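Long-range contacts in CDP-glucose-4,6-dehydratase (PDB 1RKX), which catalyses the NAD-dependent dehydration of CDP-D-glucose, probably to CDP-4-dehydro-6-deoxy-D-glucose, as a member of the short-chain dehydrogenase/reductase (SDR) family: residues G144-N148 and E258-F262; L212-E216 and H333-L337; L244-K248 and Q313-H317. All blocks are in the same frame, centred on the assembly; numbering follows the deposited sequence.

Contact 1: G144-N148 and E258-F262; sequences GYREN and EGWNF
Strand 259-261 is the last strand at one border of the parallel Rossmann sheet, and here it meets the loop that follows strand 126-130. Glu147 and Asn261 carry the contact. The carboxylate of Glu147 reaches the strand backbone, and Asn261 N donates to Glu147 OE2 at 2.8 Å. The N-H points at the anti side of the oxygen, 18° out of the carboxylate plane. A bend at chi2 of 91° brings the acid round to this N-H. The carboxylate then lies stacked on the side-chain amide of Asn261, their planes 18° apart. A water lies 2.7 Å from Glu147 OE2 and also near Asn261 O, and may link them. Lower down, Glu147 CG rests 3.4 Å from Gly259 O, at a residue with no side chain of its own. Gly259 O also accepts a hydrogen bond from Lys309, which packs against Glu147 and forms a salt bridge to Glu258. Trp143 of the second subunit packs on Glu147. On its inner side the strand bonds through Trp260 to Thr190 and Arg192 of strand 187-192. The loop after strand 126-130 thus meets the last parallel strand of the Rossmann sheet within this chain.

Contact 2: L212-E216 and H333-L337; sequences LRAFE and HKNWL
Leu212 lies over one face of the His333 imidazole. Its CB sits 3.7 Å from the ring centroid, close to the ring normal, a CH-pi contact. The two methyls continue past the ring in the opposite direction to the histidine side chain. Leu212 CD1 is 3.8 Å from His333 ND1, and Leu212 CD2 is equally far from His333 CB. Trp336 CE3, from the histidine's own helix, lies over the opposite face, toward its rim. His333 CG is anti to the backbone N (chi1 -150°), which carries the ring toward Leu212 and Glu216.

One turn on, Phe215 turns to helix 272-283, where it touches Met279 and Val280. Leu212 also touches Met279, so this third helix packs beside the pair. Helices 207-216 and 322-338 cross at -46°, their local axes 11.5 Å apart. The contact is helix-to-helix packing away from the Rossmann sheet.

Glu216 ends the first segment. Its extended side chain crosses the histidine at about a right angle, and His333 NE2 donates to Glu216 OE2 at 2.5 Å. For a His-carboxylate hydrogen bond this bent, with an N-H...O angle of 133°, the distance is unusually short and doubtful in detail. The oxygen is tilted from the imidazole plane, and the N-H comes from above the carboxylate plane. Glu216 OE2 also lies at the edge of the Trp336 ring, in its plane. Its 2.9 Å approach to Trp336 CZ3 is tight and may reflect an inaccuracy of the model. Lower on the same side chain, Glu216 CG packs 3.4 Å from Leu337 CD2. Trp202 touches His333 and meets the Trp336 indole edge-to-face.

Contact 3: L244-K248 and Q313-H317; sequences LLAQK and QLGWH
Helix 236-251 passes the C-terminal end of helix 308-314, with the CA atoms of Leu245 and Leu314 7.0 Å apart. Both elements pack against the border strand 259-261 of the Rossmann sheet: Leu245, Gln313 and Leu314 all touch Trp260. Just past the helix, Gly315 takes positive phi and turns the chain toward Trp316.

Leu314 is central and is met by three side chains of the other helix. Leu244 has CG anti to the backbone N (chi1 179°), which turns its isobutyl group toward Leu314. Leu244 CD2 comes closest to Leu314 O, at 3.2 Å. It also lies 3.8 Å from Leu314 CB, the two side chains sliding past each other in opposite directions. The same Leu244 methyl touches Trp316 CB at 3.9 Å and sits at the edge of the indole, near its plane. The indole itself is fixed from elsewhere, by Trp316 NE1 bonding to Ser240 OG and by the Phe262 ring meeting it edge-to-face. Leu245 CD1 makes a looser contact, 4.1 Å from Leu314 CD2.

Lys248 comes across Leu314 obliquely, and its aliphatic part packs on the Leu314 side chain. A bend at chi4 (60°) turns the ammonium to Leu314 O. There Lys248 NZ donates to Leu314 O at 3.2 Å, tilted 27° from the carbonyl plane.

Contacts 1 and 3 are neighbours, with centres 14 Å apart. Helix 236-251 is followed, after a short loop, by strand 259-261, and the two contacts touch through Trp260 and Phe262. Together they line one border of the Rossmann sheet, and their segments alternate along the chain. Contact 2 stands apart: its centre is 35 Å from that of contact 1 and 34 Å from that of contact 3, on the opposite side of the chain's centre. Segment 144-148 comes first in sequence. The chain later leaves helix 207-216 of contact 2, forms the last strand and the helices beside it, and only then reaches helix 322-338.

Contact 1: G144-N148 and E258-F262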
loop_
_atom_site.group_PDB
_atom_site.type_symbol
_atom_site.label_atom_id
_atom_site.label_comp_id
_atom_site.label_asym_id
_atom_site.label_seq_id
_atom_site.Cartn_x
_atom_site.Cartn_y
_atom_site.Cartn_z
ATOM N N GLY C 144 2.534 -13.404 5.524
ATOM C CA GLY C 144 1.803 -14.173 4.535
ATOM C C GLY C 144 1.058 -13.215 3.628
ATOM O O GLY C 144 0.487 -12.225 4.093
ATOM N N TYR C 145 1.054 -13.501 2.331
ATOM C CA TYR C 145 0.387 -12.638 1.371
ATOM C C TYR C 145 -1.127 -12.690 1.419
ATOM O O TYR C 145 -1.724 -13.739 1.648
ATOM C CB TYR C 145 0.868 -12.956 -0.046
ATOM C CG TYR C 145 2.315 -12.586 -0.242
ATOM C CD1 TYR C 145 3.336 -13.472 0.097
ATOM C CD2 TYR C 145 2.666 -11.309 -0.675
ATOM C CE1 TYR C 145 4.680 -13.086 0.013
ATOM C CE2 TYR C 145 3.993 -10.915 -0.763
ATOM C CZ TYR C 145 4.995 -11.803 -0.415
ATOM O OH TYR C 145 6.302 -11.385 -0.486
ATOM N N ARG C 146 -1.740 -11.535 1.197
ATOM C CA ARG C 146 -3.188 -11.417 1.204
ATOM C C ARG C 146 -3.621 -11.367 -0.263
ATOM O O ARG C 146 -2.860 -10.922 -1.119
ATOM C CB ARG C 146 -3.569 -10.166 2.012
ATOM C CG ARG C 146 -2.822 -10.178 3.369
ATOM C CD ARG C 146 -3.283 -9.191 4.448
ATOM N NE ARG C 146 -2.940 -7.808 4.169
ATOM C CZ ARG C 146 -2.599 -6.903 5.088
ATOM N NH1 ARG C 146 -2.533 -7.214 6.377
ATOM N NH2 ARG C 146 -2.346 -5.662 4.708
ATOM N N GLU C 147 -4.825 -11.844 -0.559
ATOM C CA GLU C 147 -5.294 -11.899 -1.943
ATOM C C GLU C 147 -5.334 -10.598 -2.731
ATOM O O GLU C 147 -5.308 -10.625 -3.963
ATOM C CB GLU C 147 -6.671 -12.578 -2.011
ATOM C CG GLU C 147 -6.637 -14.071 -1.715
ATOM C CD GLU C 147 -6.834 -14.396 -0.245
ATOM O OE1 GLU C 147 -6.740 -13.476 0.600
ATOM O OE2 GLU C 147 -7.079 -15.579 0.062
ATOM N N ASN C 148 -5.382 -9.465 -2.036
ATOM C CA ASN C 148 -5.439 -8.170 -2.703
ATOM C C ASN C 148 -4.067 -7.570 -3.022
ATOM O O ASN C 148 -3.987 -6.439 -3.496
ATOM C CB ASN C 148 -6.240 -7.177 -1.845
ATOM C CG ASN C 148 -5.508 -6.770 -0.573
ATOM O OD1 ASN C 148 -4.561 -7.428 -0.142
ATOM N ND2 ASN C 148 -5.959 -5.680 0.042
ATOM N N GLU C 258 -13.352 -14.822 -7.343
ATOM C CA GLU C 258 -12.182 -14.002 -7.034
ATOM C C GLU C 258 -10.992 -14.929 -6.812
ATOM O O GLU C 258 -11.039 -16.106 -7.168
ATOM C CB GLU C 258 -12.411 -13.194 -5.750
ATOM C CG GLU C 258 -13.857 -12.846 -5.462
ATOM C CD GLU C 258 -14.025 -12.048 -4.185
ATOM O OE1 GLU C 258 -13.358 -12.383 -3.179
ATOM O OE2 GLU C 258 -14.828 -11.091 -4.186
ATOM N N GLY C 259 -9.929 -14.392 -6.216
ATOM C CA GLY C 259 -8.744 -15.190 -5.941
ATOM C C GLY C 259 -8.775 -15.711 -4.513
ATOM O O GLY C 259 -9.250 -15.015 -3.611
ATOM N N TRP C 260 -8.252 -16.917 -4.295
ATOM C CA TRP C 260 -8.266 -17.530 -2.968
ATOM C C TRP C 260 -6.980 -18.250 -2.571
ATOM O O TRP C 260 -6.464 -19.068 -3.327
ATOM C CB TRP C 260 -9.409 -18.548 -2.874
ATOM C CG TRP C 260 -10.758 -17.992 -3.176
ATOM C CD1 TRP C 260 -11.287 -17.744 -4.410
ATOM C CD2 TRP C 260 -11.744 -17.587 -2.224
ATOM N NE1 TRP C 260 -12.546 -17.208 -4.285
ATOM C CE2 TRP C 260 -12.852 -17.100 -2.954
ATOM C CE3 TRP C 260 -11.801 -17.586 -0.823
ATOM C CZ2 TRP C 260 -14.009 -16.613 -2.329
ATOM C CZ3 TRP C 260 -12.952 -17.103 -0.197
ATOM C CH2 TRP C 260 -14.042 -16.622 -0.955
ATOM N N ASN C 261 -6.496 -17.958 -1.365
ATOM C CA ASN C 261 -5.294 -18.580 -0.811
ATOM C C ASN C 261 -5.646 -19.831 -0.004
ATOM O O ASN C 261 -6.610 -19.832 0.762
ATOM C CB ASN C 261 -4.589 -17.638 0.172
ATOM C CG ASN C 261 -3.856 -16.495 -0.498
ATOM O OD1 ASN C 261 -3.497 -15.523 0.165
ATOM N ND2 ASN C 261 -3.608 -16.605 -1.792
ATOM N N PHE C 262 -4.846 -20.881 -0.152
ATOM C CA PHE C 262 -5.034 -22.097 0.632
ATOM C C PHE C 262 -3.666 -22.539 1.128
ATOM O O PHE C 262 -2.719 -22.684 0.349
ATOM C CB PHE C 262 -5.701 -23.215 -0.182
ATOM C CG PHE C 262 -7.134 -22.928 -0.548
ATOM C CD1 PHE C 262 -7.461 -22.477 -1.819
ATOM C CD2 PHE C 262 -8.156 -23.098 0.386
ATOM C CE1 PHE C 262 -8.781 -22.201 -2.164
ATOM C CE2 PHE C 262 -9.487 -22.821 0.051
ATOM C CZ PHE C 262 -9.798 -22.375 -1.221
HETATM O O HOH W 1 -7.775 -17.485 1.887
#

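Contact 2: L212-E216 and H333-L337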
loop_
_atom_site.group_PDB
_atom_site.type_symbol
_atom_site.label_atom_id
_atom_site.label_comp_id
_atom_site.label_asym_id
_atom_site.label_seq_id
_atom_site.Cartn_x
_atom_site.Cartn_y
_atom_site.Cartn_z
ATOM N N LEU C 212 11.911 -40.384 0.415
ATOM C CA LEU C 212 11.338 -41.703 0.182
ATOM C C LEU C 212 12.245 -42.543 -0.721
ATOM O O LEU C 212 12.357 -43.756 -0.537
ATOM C CB LEU C 212 9.935 -41.555 -0.423
ATOM C CG LEU C 212 8.903 -40.917 0.523
ATOM C CD1 LEU C 212 7.625 -40.562 -0.230
ATOM C CD2 LEU C 212 8.610 -41.877 1.665
ATOM N N ARG C 213 12.898 -41.899 -1.683
ATOM C CA ARG C 213 13.801 -42.607 -2.584
ATOM C C ARG C 213 14.998 -43.139 -1.802
ATOM O O ARG C 213 15.525 -44.213 -2.100
ATOM C CB ARG C 213 14.297 -41.682 -3.703
ATOM C CG ARG C 213 13.243 -41.285 -4.726
ATOM C CD ARG C 213 13.900 -40.652 -5.948
ATOM N NE ARG C 213 12.938 -40.254 -6.976
ATOM C CZ ARG C 213 12.250 -39.114 -6.971
ATOM N NH1 ARG C 213 12.408 -38.234 -5.990
ATOM N NH2 ARG C 213 11.400 -38.851 -7.954
ATOM N N ALA C 214 15.433 -42.375 -0.806
ATOM C CA ALA C 214 16.560 -42.782 0.021
ATOM C C ALA C 214 16.141 -43.973 0.880
ATOM O O ALA C 214 16.831 -44.994 0.919
ATOM C CB ALA C 214 17.004 -41.625 0.910
ATOM N N PHE C 215 15.012 -43.830 1.570
ATOM C CA PHE C 215 14.490 -44.893 2.425
ATOM C C PHE C 215 14.302 -46.140 1.575
ATOM O O PHE C 215 14.633 -47.255 1.980
ATOM C CB PHE C 215 13.138 -44.483 3.022
ATOM C CG PHE C 215 13.228 -43.418 4.083
ATOM C CD1 PHE C 215 12.074 -42.945 4.699
ATOM C CD2 PHE C 215 14.458 -42.904 4.484
ATOM C CE1 PHE C 215 12.140 -41.977 5.700
ATOM C CE2 PHE C 215 14.536 -41.934 5.485
ATOM C CZ PHE C 215 13.375 -41.472 6.093
ATOM N N GLU C 216 13.764 -45.916 0.384
ATOM C CA GLU C 216 13.490 -46.958 -0.593
ATOM C C GLU C 216 14.713 -47.838 -0.837
ATOM O O GLU C 216 14.615 -49.065 -0.841
ATOM C CB GLU C 216 13.070 -46.292 -1.898
ATOM C CG GLU C 216 12.051 -47.037 -2.706
ATOM C CD GLU C 216 11.542 -46.194 -3.851
ATOM O OE1 GLU C 216 12.346 -45.861 -4.745
ATOM O OE2 GLU C 216 10.344 -45.853 -3.850
ATOM N N HIS C 333 3.761 -44.700 0.574
ATOM C CA HIS C 333 4.917 -45.207 -0.137
ATOM C C HIS C 333 5.201 -46.690 0.091
ATOM O O HIS C 333 5.304 -47.451 -0.871
ATOM C CB HIS C 333 6.161 -44.393 0.202
ATOM C CG HIS C 333 7.153 -44.344 -0.913
ATOM N ND1 HIS C 333 6.863 -43.777 -2.136
ATOM C CD2 HIS C 333 8.420 -44.811 -1.003
ATOM C CE1 HIS C 333 7.911 -43.897 -2.931
ATOM N NE2 HIS C 333 8.869 -44.520 -2.269
ATOM N N LYS C 334 5.327 -47.110 1.346
ATOM C CA LYS C 334 5.618 -48.517 1.601
ATOM C C LYS C 334 4.533 -49.464 1.097
ATOM O O LYS C 334 4.823 -50.604 0.738
ATOM C CB LYS C 334 5.921 -48.772 3.085
ATOM C CG LYS C 334 4.998 -48.118 4.086
ATOM C CD LYS C 334 5.418 -48.500 5.510
ATOM C CE LYS C 334 6.895 -48.196 5.771
ATOM N NZ LYS C 334 7.334 -48.612 7.136
ATOM N N ASN C 335 3.286 -49.009 1.058
ATOM C CA ASN C 335 2.240 -49.869 0.532
ATOM C C ASN C 335 2.487 -50.029 -0.964
ATOM O O ASN C 335 2.310 -51.112 -1.524
ATOM C CB ASN C 335 0.853 -49.281 0.782
ATOM C CG ASN C 335 0.223 -49.810 2.060
ATOM O OD1 ASN C 335 0.407 -49.247 3.144
ATOM N ND2 ASN C 335 -0.511 -50.918 1.941
ATOM N N TRP C 336 2.907 -48.944 -1.608
ATOM C CA TRP C 336 3.205 -48.976 -3.034
ATOM C C TRP C 336 4.376 -49.927 -3.276
ATOM O O TRP C 336 4.337 -50.757 -4.185
ATOM C CB TRP C 336 3.565 -47.573 -3.533
ATOM C CG TRP C 336 4.160 -47.564 -4.909
ATOM C CD1 TRP C 336 3.540 -47.909 -6.076
ATOM C CD2 TRP C 336 5.508 -47.235 -5.252
ATOM N NE1 TRP C 336 4.420 -47.818 -7.125
ATOM C CE2 TRP C 336 5.637 -47.406 -6.649
ATOM C CE3 TRP C 336 6.623 -46.814 -4.516
ATOM C CZ2 TRP C 336 6.839 -47.172 -7.324
ATOM C CZ3 TRP C 336 7.820 -46.580 -5.189
ATOM C CH2 TRP C 336 7.915 -46.761 -6.582
ATOM N N LEU C 337 5.415 -49.805 -2.456
ATOM C CA LEU C 337 6.597 -50.655 -2.571
ATOM C C LEU C 337 6.279 -52.135 -2.349
ATOM O O LEU C 337 6.879 -53.007 -2.980
ATOM C CB LEU C 337 7.663 -50.222 -1.558
ATOM C CG LEU C 337 8.378 -48.890 -1.794
ATOM C CD1 LEU C 337 9.226 -48.544 -0.582
ATOM C CD2 LEU C 337 9.241 -48.988 -3.041
#

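Contact 3: L244-K248 and Q313-H317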
loop_
_atom_site.group_PDB
_atom_site.type_symbol
_atom_site.label_atom_id
_atom_site.label_comp_id
_atom_site.label_asym_id
_atom_site.label_seq_id
_atom_site.Cartn_x
_atom_site.Cartn_y
_atom_site.Cartn_z
ATOM N N LEU C 244 -14.554 -27.237 -2.280
ATOM C CA LEU C 244 -15.488 -26.401 -1.535
ATOM C C LEU C 244 -15.805 -25.140 -2.328
ATOM O O LEU C 244 -16.961 -24.725 -2.427
ATOM C CB LEU C 244 -14.881 -26.022 -0.181
ATOM C CG LEU C 244 -15.719 -25.119 0.721
ATOM C CD1 LEU C 244 -17.031 -25.821 1.078
ATOM C CD2 LEU C 244 -14.926 -24.793 1.983
ATOM N N LEU C 245 -14.770 -24.525 -2.892
ATOM C CA LEU C 245 -14.948 -23.318 -3.687
ATOM C C LEU C 245 -15.789 -23.598 -4.931
ATOM O O LEU C 245 -16.668 -22.811 -5.277
ATOM C CB LEU C 245 -13.587 -22.756 -4.115
ATOM C CG LEU C 245 -13.614 -21.549 -5.061
ATOM C CD1 LEU C 245 -14.324 -20.381 -4.401
ATOM C CD2 LEU C 245 -12.183 -21.169 -5.437
ATOM N N ALA C 246 -15.510 -24.713 -5.602
ATOM C CA ALA C 246 -16.249 -25.077 -6.806
ATOM C C ALA C 246 -17.739 -25.179 -6.507
ATOM O O ALA C 246 -18.575 -24.692 -7.272
ATOM C CB ALA C 246 -15.741 -26.404 -7.352
ATOM N N GLN C 247 -18.066 -25.821 -5.393
ATOM C CA GLN C 247 -19.461 -25.989 -5.020
ATOM C C GLN C 247 -20.122 -24.632 -4.822
ATOM O O GLN C 247 -21.230 -24.400 -5.301
ATOM C CB GLN C 247 -19.576 -26.820 -3.739
ATOM C CG GLN C 247 -20.938 -27.470 -3.586
ATOM C CD GLN C 247 -21.102 -28.188 -2.267
ATOM O OE1 GLN C 247 -20.158 -28.798 -1.755
ATOM N NE2 GLN C 247 -22.310 -28.136 -1.714
ATOM N N LYS C 248 -19.434 -23.729 -4.131
ATOM C CA LYS C 248 -19.980 -22.404 -3.884
ATOM C C LYS C 248 -20.123 -21.586 -5.160
ATOM O O LYS C 248 -21.109 -20.877 -5.330
ATOM C CB LYS C 248 -19.129 -21.654 -2.857
ATOM C CG LYS C 248 -19.356 -22.134 -1.435
ATOM C CD LYS C 248 -18.705 -21.215 -0.424
ATOM C CE LYS C 248 -19.142 -21.554 0.994
ATOM N NZ LYS C 248 -18.783 -22.944 1.380
ATOM N N GLN C 313 -14.795 -16.701 4.534
ATOM C CA GLN C 313 -15.828 -16.732 3.503
ATOM C C GLN C 313 -16.240 -18.104 2.984
ATOM O O GLN C 313 -17.349 -18.265 2.484
ATOM C CB GLN C 313 -15.405 -15.845 2.329
ATOM C CG GLN C 313 -15.439 -14.362 2.654
ATOM C CD GLN C 313 -14.922 -13.507 1.519
ATOM O OE1 GLN C 313 -15.319 -13.680 0.367
ATOM N NE2 GLN C 313 -14.038 -12.570 1.839
ATOM N N LEU C 314 -15.361 -19.093 3.101
ATOM C CA LEU C 314 -15.683 -20.435 2.626
ATOM C C LEU C 314 -15.896 -21.410 3.770
ATOM O O LEU C 314 -16.446 -22.494 3.576
ATOM C CB LEU C 314 -14.564 -20.979 1.732
ATOM C CG LEU C 314 -14.316 -20.361 0.357
ATOM C CD1 LEU C 314 -13.090 -21.017 -0.257
ATOM C CD2 LEU C 314 -15.528 -20.561 -0.532
ATOM N N GLY C 315 -15.462 -21.031 4.965
ATOM C CA GLY C 315 -15.596 -21.926 6.097
ATOM C C GLY C 315 -14.582 -23.041 5.944
ATOM O O GLY C 315 -14.737 -24.122 6.510
ATOM N N TRP C 316 -13.538 -22.778 5.159
ATOM C CA TRP C 316 -12.483 -23.762 4.927
ATOM C C TRP C 316 -11.516 -23.830 6.096
ATOM O O TRP C 316 -11.324 -22.844 6.805
ATOM C CB TRP C 316 -11.674 -23.416 3.677
ATOM C CG TRP C 316 -10.611 -24.434 3.391
ATOM C CD1 TRP C 316 -10.792 -25.673 2.843
ATOM C CD2 TRP C 316 -9.208 -24.323 3.676
ATOM N NE1 TRP C 316 -9.595 -26.339 2.766
ATOM C CE2 TRP C 316 -8.604 -25.536 3.273
ATOM C CE3 TRP C 316 -8.405 -23.318 4.236
ATOM C CZ2 TRP C 316 -7.229 -25.776 3.411
ATOM C CZ3 TRP C 316 -7.031 -23.553 4.373
ATOM C CH2 TRP C 316 -6.460 -24.776 3.961
ATOM N N HIS C 317 -10.890 -24.991 6.270
ATOM C CA HIS C 317 -9.917 -25.194 7.336
ATOM C C HIS C 317 -9.114 -26.475 7.103
ATOM O O HIS C 317 -9.675 -27.510 6.735
ATOM C CB HIS C 317 -10.633 -25.287 8.684
ATOM C CG HIS C 317 -11.584 -26.440 8.780
ATOM N ND1 HIS C 317 -12.682 -26.569 7.957
ATOM C CD2 HIS C 317 -11.586 -27.531 9.584
ATOM C CE1 HIS C 317 -13.320 -27.689 8.249
ATOM N NE2 HIS C 317 -12.676 -28.291 9.232
#